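Local structure of CigR Protein (Salmonella enterica subsp. enterica serovar Typhimurium, 4EW5) at residues S61-G64 with Q65-Y68. The protein is a putative inner-membrane protein of unknown molecular function, represented here by its C-terminal domain, a small fold with one longer helix and an antiparallel sheet. Sequence-based numbering, arbitrary orientation.
Sequences SMLG and QLPY
With CG anti to the backbone N (chi1 180°) and the chain extended beyond it, the selenomethionine M62 runs out next to L66, whose own CG lies beside its backbone N and anti to its carbonyl carbon (chi1 -64°). The two side chains slant across one another, and CG of M62 meets the methyl CD1 of L66 at 4.1 Å. That same methyl is 4.5 Å from CD2 of L63, a looser touch that sets L66 against two successive residues of the helix. The branch point of L66 also lies beyond the M62 carbonyl, its CG 3.6 Å from O of M62. This carbonyl oxygen accepts the N-H of Q65 at 2.9 Å (N to O), a fairly straight bond at the hydrogen (158°), although the donor stands well above the carbonyl plane. L63 to L66 form a type I beta turn with G64 and Q65 at its two central positions, which overlaps the helical residues and carries the chain on into the loop. On the exposed side Q65 bends at chi2 and folds back over the turn: its CG rests 3.5 Å from O of S61, and its amide NE2 lies 3.7 Å from O of G64. M62 and L66, both buried, join helix 60-63 and the loop after it to the domain interior, where both pack on L23 of helix 11-26 and L81 of strand 80-85; L63 and L66 reach W74 of strand 72-77, while Q65 packs on Q22 of the second subunit.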
ATOM      1  N   SER A  61       3.833  18.720   0.972  1.00 30.02           N
ATOM      2  CA  SER A  61       2.572  18.252   1.536  1.00 31.13           C
ATOM      3  C   SER A  61       2.372  16.773   1.222  1.00 29.85           C
ATOM      4  O   SER A  61       1.889  16.012   2.080  1.00 30.79           O
ATOM      5  CB  SER A  61       1.340  18.984   0.952  1.00 32.14           C
ATOM      6  OG  SER A  61       1.407  18.915  -0.486  1.00 34.83           O
HETATM    7  N   MSE A  62       2.696  16.339   0.016  1.00 24.61           N
HETATM    8  CA  MSE A  62       2.546  14.932  -0.317  1.00 22.59           C
HETATM    9  C   MSE A  62       3.680  14.055   0.200  1.00 22.31           C
HETATM   10  O   MSE A  62       3.441  12.905   0.607  1.00 22.91           O
HETATM   11  CB  MSE A  62       2.362  14.767  -1.829  1.00 23.29           C
HETATM   12  CG  MSE A  62       2.210  13.374  -2.269  1.00 23.10           C
HETATM   13 SE   MSE A  62       1.353  13.425  -4.086  0.65 24.61          SE
HETATM   14  CE  MSE A  62       1.198  11.554  -4.325  1.00 19.35           C
ATOM     15  N   LEU A  63       4.906  14.536   0.174  1.00 23.89           N
ATOM     16  CA  LEU A  63       6.030  13.790   0.672  1.00 26.10           C
ATOM     17  C   LEU A  63       5.937  13.462   2.155  1.00 26.36           C
ATOM     18  O   LEU A  63       6.463  12.453   2.574  1.00 27.04           O
ATOM     19  CB  LEU A  63       7.334  14.531   0.428  1.00 26.20           C
ATOM     20  CG  LEU A  63       7.873  14.512  -0.983  1.00 26.35           C
ATOM     21  CD1 LEU A  63       9.245  15.194  -1.038  1.00 26.34           C
ATOM     22  CD2 LEU A  63       8.012  13.095  -1.508  1.00 27.08           C
ATOM     23  N   GLY A  64       5.264  14.311   2.914  1.00 23.96           N
ATOM     24  CA  GLY A  64       4.934  14.017   4.283  1.00 25.77           C
ATOM     25  C   GLY A  64       4.101  12.780   4.532  1.00 26.57           C
ATOM     26  O   GLY A  64       4.085  12.288   5.686  1.00 27.92           O
ATOM     27  N   GLN A  65       3.398  12.278   3.480  1.00 22.04           N
ATOM     28  CA  GLN A  65       2.440  11.192   3.574  1.00 25.29           C
ATOM     29  C   GLN A  65       2.827   9.947   2.822  1.00 24.64           C
ATOM     30  O   GLN A  65       2.010   9.040   2.686  1.00 26.17           O
ATOM     31  CB  GLN A  65       1.050  11.681   3.040  1.00 26.26           C
ATOM     32  CG  GLN A  65       0.724  13.066   3.543  1.00 31.65           C
ATOM     33  CD  GLN A  65       0.317  12.983   4.960  1.00 36.89           C
ATOM     34  OE1 GLN A  65      -0.432  12.065   5.324  1.00 44.05           O
ATOM     35  NE2 GLN A  65       0.808  13.907   5.791  1.00 40.56           N
ATOM     36  N   LEU A  66       4.018   9.944   2.254  1.00 22.51           N
ATOM     37  CA  LEU A  66       4.622   8.828   1.629  1.00 21.59           C
ATOM     38  C   LEU A  66       5.872   8.408   2.434  1.00 20.79           C
ATOM     39  O   LEU A  66       6.492   9.200   3.076  1.00 19.58           O
ATOM     40  CB  LEU A  66       5.125   9.224   0.224  1.00 22.46           C
ATOM     41  CG  LEU A  66       4.040   9.633  -0.768  1.00 22.94           C
ATOM     42  CD1 LEU A  66       4.684  10.166  -2.020  1.00 21.96           C
ATOM     43  CD2 LEU A  66       3.141   8.435  -1.060  1.00 23.27           C
ATOM     44  N   PRO A  67       6.226   7.131   2.396  1.00 21.21           N
ATOM     45  CA  PRO A  67       7.414   6.680   3.133  1.00 21.00           C
ATOM     46  C   PRO A  67       8.708   7.336   2.719  1.00 19.85           C
ATOM     47  O   PRO A  67       8.924   7.698   1.535  1.00 20.79           O
ATOM     48  CB  PRO A  67       7.490   5.156   2.826  1.00 22.31           C
ATOM     49  CG  PRO A  67       6.125   4.795   2.444  1.00 23.22           C
ATOM     50  CD  PRO A  67       5.559   6.035   1.706  1.00 21.42           C
ATOM     51  N   TYR A  68       9.610   7.514   3.661  1.00 19.63           N
ATOM     52  CA  TYR A  68      10.825   8.212   3.382  1.00 20.24           C
ATOM     53  C   TYR A  68      11.955   7.216   3.557  1.00 19.61           C
ATOM     54  O   TYR A  68      12.094   6.609   4.624  1.00 21.20           O
ATOM     55  CB  TYR A  68      10.997   9.408   4.368  1.00 21.49           C
ATOM     56  CG  TYR A  68      12.423   9.949   4.376  1.00 22.97           C
ATOM     57  CD1 TYR A  68      13.081  10.271   3.174  1.00 24.06           C
ATOM     58  CD2 TYR A  68      13.112  10.115   5.534  1.00 24.22           C
ATOM     59  CE1 TYR A  68      14.376  10.785   3.196  1.00 24.83           C
ATOM     60  CE2 TYR A  68      14.437  10.591   5.559  1.00 25.17           C
ATOM     61  CZ  TYR A  68      15.055  10.931   4.383  1.00 25.79           C
ATOM     62  OH  TYR A  68      16.352  11.356   4.342  1.00 26.49           O
TER